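Local coordinates for protein GCN5-related N-acetyltransferase (Exiguobacterium sibiricum 255-15, PDB 3GY9) that binds coenzyme A and, as a member of the GCN5-related N-acetyltransferase family, probably transfers an acyl group from its acylated form to a substrate not yet identified, at residues G28-L31 with V32-L36; S103-F106 with L107-R111. All coordinates share one frame; numbering follows the deposited sequence. Where two conformers were deposited one is given.

Contact 1 (G28-L31 with V32-L36); sequences GFQL and VERML. With SO4 (sulfate ion), chain D; SO4 (sulfate ion), chain F; SO4 (sulfate ion), chain E.
R34 folds back over L31 and Q30 in the first turn of helix 31-37, part of the N-terminal helical region of this GNAT fold. A turn about its CG-CD bond (chi3 -92°) lays one face of the guanidinium, near its rim, over the CA of L31, 3.6 Å from the plane. The Q30 side chain runs at a slant to it, amide and guanidinium planes 71° apart, with CB of Q30 4.1 Å from NE of R34. The long chain and flat cation of R34 let it donate to several anions at once, and three sulfates, probably from the crystallisation liquor, have settled here. NH1 of R34 donates to O2 of one (chain E) at 3.0 Å and weakly to O1 of a second (chain F); NH2 bonds weakly to O4 of the third (chain D). That third ion also accepts a bond from Q30 N and a weak one from L31 N, amides at the helix start, where the dipole would favour an anion. CB of L31 lies 3.7 Å from NH2 of R34, while its CD2 branch is 4.1 Å from CG2 of buried V32, and both L31 and V32 rest on Y83. An alanine in place of L31 would probably open a gap beside V32 and Y83. Beneath, R34 N donates to Q30 O at 2.8 Å, the helix's first i to i+4 bond.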
loop_
_atom_site.group_PDB
_atom_site.type_symbol
_atom_site.label_atom_id
_atom_site.label_comp_id
_atom_site.label_asym_id
_atom_site.label_seq_id
_atom_site.Cartn_x
_atom_site.Cartn_y
_atom_site.Cartn_z
ATOM N N GLY A 28 -7.207 -15.847 -3.032
ATOM C CA GLY A 28 -7.055 -16.249 -1.639
ATOM C C GLY A 28 -6.636 -15.120 -0.715
ATOM O O GLY A 28 -6.287 -15.368 0.426
ATOM N N PHE A 29 -6.692 -13.878 -1.182
ATOM C CA PHE A 29 -6.258 -12.724 -0.391
ATOM C C PHE A 29 -7.474 -12.085 0.270
ATOM O O PHE A 29 -8.496 -11.866 -0.385
ATOM C CB PHE A 29 -5.585 -11.660 -1.273
ATOM C CG PHE A 29 -4.240 -12.054 -1.811
ATOM C CD1 PHE A 29 -3.166 -12.258 -0.961
ATOM C CD2 PHE A 29 -4.034 -12.184 -3.178
ATOM C CE1 PHE A 29 -1.907 -12.611 -1.467
ATOM C CE2 PHE A 29 -2.801 -12.520 -3.687
ATOM C CZ PHE A 29 -1.729 -12.747 -2.832
ATOM N N GLN A 30 -7.356 -11.767 1.556
ATOM C CA GLN A 30 -8.399 -11.064 2.292
ATOM C C GLN A 30 -8.094 -9.587 2.432
ATOM O O GLN A 30 -8.906 -8.846 2.993
ATOM C CB GLN A 30 -8.553 -11.631 3.706
ATOM C CG GLN A 30 -8.955 -13.090 3.765
ATOM C CD GLN A 30 -8.722 -13.718 5.145
ATOM O OE1 GLN A 30 -8.557 -13.013 6.150
ATOM N NE2 GLN A 30 -8.696 -15.049 5.192
ATOM N N LEU A 31 -6.939 -9.125 1.968
ATOM C CA LEU A 31 -6.525 -7.760 2.329
ATOM C C LEU A 31 -7.404 -6.633 1.788
ATOM O O LEU A 31 -7.501 -5.590 2.441
ATOM C CB LEU A 31 -5.057 -7.506 2.004
ATOM C CG LEU A 31 -4.693 -7.158 0.561
ATOM C CD1 LEU A 31 -3.187 -6.952 0.503
ATOM C CD2 LEU A 31 -5.062 -8.231 -0.390
ATOM N N VAL A 32 -8.035 -6.803 0.624
ATOM C CA VAL A 32 -8.928 -5.764 0.110
ATOM C C VAL A 32 -10.258 -5.818 0.869
ATOM O O VAL A 32 -10.793 -4.781 1.293
ATOM C CB VAL A 32 -9.179 -5.896 -1.408
ATOM C CG1 VAL A 32 -10.114 -4.799 -1.895
ATOM C CG2 VAL A 32 -7.866 -5.844 -2.164
ATOM N N GLU A 33 -10.768 -7.028 1.070
ATOM C CA GLU A 33 -11.979 -7.215 1.858
ATOM C C GLU A 33 -11.824 -6.637 3.264
ATOM O O GLU A 33 -12.725 -5.959 3.758
ATOM C CB GLU A 33 -12.287 -8.698 1.962
ATOM C CG GLU A 33 -13.631 -9.014 2.543
ATOM C CD GLU A 33 -14.091 -10.400 2.134
ATOM O OE1 GLU A 33 -13.363 -11.365 2.445
ATOM O OE2 GLU A 33 -15.153 -10.518 1.475
ATOM N N ARG A 34 -10.696 -6.912 3.924
ATOM C CA ARG A 34 -10.463 -6.424 5.275
ATOM C C ARG A 34 -10.457 -4.902 5.296
ATOM O O ARG A 34 -11.092 -4.269 6.155
ATOM C CB ARG A 34 -9.133 -6.959 5.815
ATOM C CG ARG A 34 -9.160 -8.407 6.227
ATOM C CD ARG A 34 -7.980 -8.760 7.159
ATOM N NE ARG A 34 -6.783 -9.249 6.471
ATOM C CZ ARG A 34 -5.790 -8.506 5.965
ATOM N NH1 ARG A 34 -5.798 -7.171 6.019
ATOM N NH2 ARG A 34 -4.764 -9.111 5.380
HETATM N N MSE A 35 -9.752 -4.307 4.345
HETATM C CA MSE A 35 -9.640 -2.854 4.253
HETATM C C MSE A 35 -11.031 -2.232 4.160
HETATM O O MSE A 35 -11.362 -1.276 4.867
HETATM C CB MSE A 35 -8.808 -2.469 3.020
HETATM C CG MSE A 35 -8.365 -1.019 2.982
HETATM SE SE MSE A 35 -9.576 0.113 1.995
HETATM C CE MSE A 35 -8.989 -0.358 0.237
ATOM N N LEU A 36 -11.840 -2.764 3.263
ATOM C CA LEU A 36 -13.132 -2.123 2.996
ATOM C C LEU A 36 -14.152 -2.419 4.058
ATOM O O LEU A 36 -14.924 -1.503 4.489
ATOM C CB LEU A 36 -13.649 -2.545 1.636
ATOM C CG LEU A 36 -12.778 -2.032 0.486
ATOM C CD1 LEU A 36 -13.159 -2.738 -0.809
ATOM C CD2 LEU A 36 -12.879 -0.532 0.278
HETATM S S SO4 D . -4.479 -11.677 3.064
HETATM O O1 SO4 D . -4.825 -13.087 2.879
HETATM O O2 SO4 D . -4.456 -10.976 1.784
HETATM O O3 SO4 D . -3.174 -11.571 3.715
HETATM O O4 SO4 D . -5.496 -11.081 3.925
HETATM S S SO4 F . -7.638 -5.325 9.376
HETATM O O1 SO4 F . -6.804 -6.098 8.454
HETATM O O2 SO4 F . -8.450 -4.408 8.578
HETATM O O3 SO4 F . -6.769 -4.652 10.353
HETATM O O4 SO4 F . -8.540 -6.220 10.086
HETATM S S SO4 E . -1.849 -5.534 5.700
HETATM O O1 SO4 E . -2.041 -5.458 4.249
HETATM O O2 SO4 E . -3.079 -5.944 6.368
HETATM O O3 SO4 E . -1.411 -4.245 6.212
HETATM O O4 SO4 E . -0.788 -6.504 6.007
HETATM O O HOH W 1 -9.404 -9.220 -0.561
#

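Contact 2 (S103-F106 with L107-R111); sequences SEAF and LTYDR
A105 O is gripped by two backbone amides, T108 N at 3.0 Å and Y109 N at 2.9 Å, where helix 93-105 of the GNAT fold gives way to the loop leading into strand 111-114. The two donors come from different directions: Y109 N lies in the carbonyl plane, whereas T108 N stands 54° out of it. E104 O is held in a similar way by L107 N and by a water that donates to it at 2.7 Å and also bonds to OG1 of T108. Threonine thus carries a short hydroxyl that can reach this carbonyl through one water, while its CG2 sits over the centre of the neighbouring Y109 ring, 3.6 Å above the plane. L107 stays at the exposed surface, its CB and CG packed against E104 O. The Y109 side chain folds back along the helix end: with CG beside its own backbone N (chi1 -57°), CD2 comes within 4.4 Å of CB of A105, and the small alanine leaves room for both this ring and Y67. The phenol OH bonds to G48 O, fixing the far end. Buried F106 packs on L112 and L140 of the sheet and on F145 of helix 142-147, the ring planes about 35° apart. Its edge faces the loop, with CD1 3.3 Å from Y109 O, which lies in the plane of the ring.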
loop_
_atom_site.group_PDB
_atom_site.type_symbol
_atom_site.label_atom_id
_atom_site.label_comp_id
_atom_site.label_asym_id
_atom_site.label_seq_id
_atom_site.Cartn_x
_atom_site.Cartn_y
_atom_site.Cartn_z
ATOM N N SER A 103 7.121 8.142 -0.138
ATOM C CA SER A 103 7.485 9.542 -0.071
ATOM C C SER A 103 6.599 10.313 0.919
ATOM O O SER A 103 7.098 11.136 1.710
ATOM C CB SER A 103 7.461 10.141 -1.475
ATOM O OG SER A 103 7.854 11.490 -1.454
ATOM N N GLU A 104 5.305 10.027 0.915
ATOM C CA GLU A 104 4.413 10.720 1.826
ATOM C C GLU A 104 4.567 10.212 3.259
ATOM O O GLU A 104 4.609 11.011 4.188
ATOM C CB GLU A 104 2.962 10.584 1.384
ATOM C CG GLU A 104 1.990 11.355 2.255
ATOM C CD GLU A 104 0.586 11.327 1.730
ATOM O OE1 GLU A 104 0.376 11.799 0.589
ATOM O OE2 GLU A 104 -0.303 10.836 2.458
ATOM N N ALA A 105 4.634 8.898 3.449
ATOM C CA ALA A 105 4.648 8.342 4.778
ATOM C C ALA A 105 5.887 8.736 5.547
ATOM O O ALA A 105 5.845 8.881 6.769
ATOM C CB ALA A 105 4.520 6.823 4.719
ATOM N N PHE A 106 6.997 8.896 4.840
ATOM C CA PHE A 106 8.244 9.312 5.496
ATOM C C PHE A 106 8.228 10.770 5.979
ATOM O O PHE A 106 9.168 11.211 6.626
ATOM C CB PHE A 106 9.473 9.029 4.604
ATOM C CG PHE A 106 9.978 7.606 4.697
ATOM C CD1 PHE A 106 10.269 7.023 5.934
ATOM C CD2 PHE A 106 10.174 6.838 3.556
ATOM C CE1 PHE A 106 10.748 5.728 6.021
ATOM C CE2 PHE A 106 10.662 5.538 3.651
ATOM C CZ PHE A 106 10.927 4.981 4.879
ATOM N N LEU A 107 7.165 11.519 5.684
ATOM C CA LEU A 107 6.986 12.838 6.294
ATOM C C LEU A 107 6.529 12.716 7.739
ATOM O O LEU A 107 6.705 13.653 8.515
ATOM C CB LEU A 107 5.960 13.675 5.526
ATOM C CG LEU A 107 6.347 14.045 4.104
ATOM C CD1 LEU A 107 5.140 14.636 3.379
ATOM C CD2 LEU A 107 7.528 15.011 4.069
ATOM N N THR A 108 5.952 11.567 8.080
ATOM C CA THR A 108 5.400 11.309 9.411
ATOM C C THR A 108 6.203 10.289 10.211
ATOM O O THR A 108 6.325 10.455 11.418
ATOM C CB THR A 108 3.943 10.833 9.297
ATOM O OG1 THR A 108 3.178 11.863 8.679
ATOM C CG2 THR A 108 3.347 10.568 10.649
ATOM N N TYR A 109 6.773 9.280 9.540
ATOM C CA TYR A 109 7.389 8.116 10.183
ATOM C C TYR A 109 8.873 8.019 9.841
ATOM O O TYR A 109 9.304 8.427 8.766
ATOM C CB TYR A 109 6.667 6.812 9.793
ATOM C CG TYR A 109 5.188 6.859 10.136
ATOM C CD1 TYR A 109 4.756 6.746 11.450
ATOM C CD2 TYR A 109 4.236 7.023 9.150
ATOM C CE1 TYR A 109 3.398 6.779 11.772
ATOM C CE2 TYR A 109 2.869 7.084 9.452
ATOM C CZ TYR A 109 2.465 6.975 10.775
ATOM O OH TYR A 109 1.127 7.065 11.106
ATOM N N ASP A 110 9.647 7.519 10.796
ATOM C CA ASP A 110 11.082 7.339 10.618
ATOM C C ASP A 110 11.418 5.937 10.123
ATOM O O ASP A 110 12.567 5.666 9.762
ATOM C CB ASP A 110 11.813 7.623 11.930
ATOM C CG ASP A 110 11.738 9.069 12.301
ATOM O OD1 ASP A 110 12.159 9.891 11.475
ATOM O OD2 ASP A 110 11.224 9.402 13.377
ATOM N N ARG A 111 10.415 5.064 10.100
ATOM C CA ARG A 111 10.576 3.700 9.635
ATOM C C ARG A 111 9.268 3.233 9.044
ATOM O O ARG A 111 8.217 3.585 9.568
ATOM C CB ARG A 111 10.932 2.796 10.808
ATOM C CG ARG A 111 11.115 1.336 10.437
ATOM C CD ARG A 111 11.645 0.517 11.618
ATOM N NE ARG A 111 13.050 0.800 11.891
ATOM C CZ ARG A 111 13.529 1.314 13.027
ATOM N NH1 ARG A 111 12.733 1.596 14.056
ATOM N NH2 ARG A 111 14.840 1.523 13.145
HETATM O O HOH W 2 2.630 11.433 6.037
#

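Contact 1 comes first along the chain, at the start of helix 31-37, and contact 2 follows at the end of helix 93-105. Their centres are 24 Å apart, on opposite sides of the chain's centre, and their nearest atoms are about 14 Å apart, so they do not touch. The central mixed sheet connects them: contact 1 packs on strands 61-69 and 76-84, while contact 2 meets 61-69 again and leads into 111-114, the parallel neighbour of 76-84. Coenzyme A lies about 7 Å from the side chain of L31, and helix 93-105 carries the CoA-binding residues G94 and T95 near its other end. Contact 1 therefore borders the cofactor region, whereas contact 2 turns the chain back into the sheet.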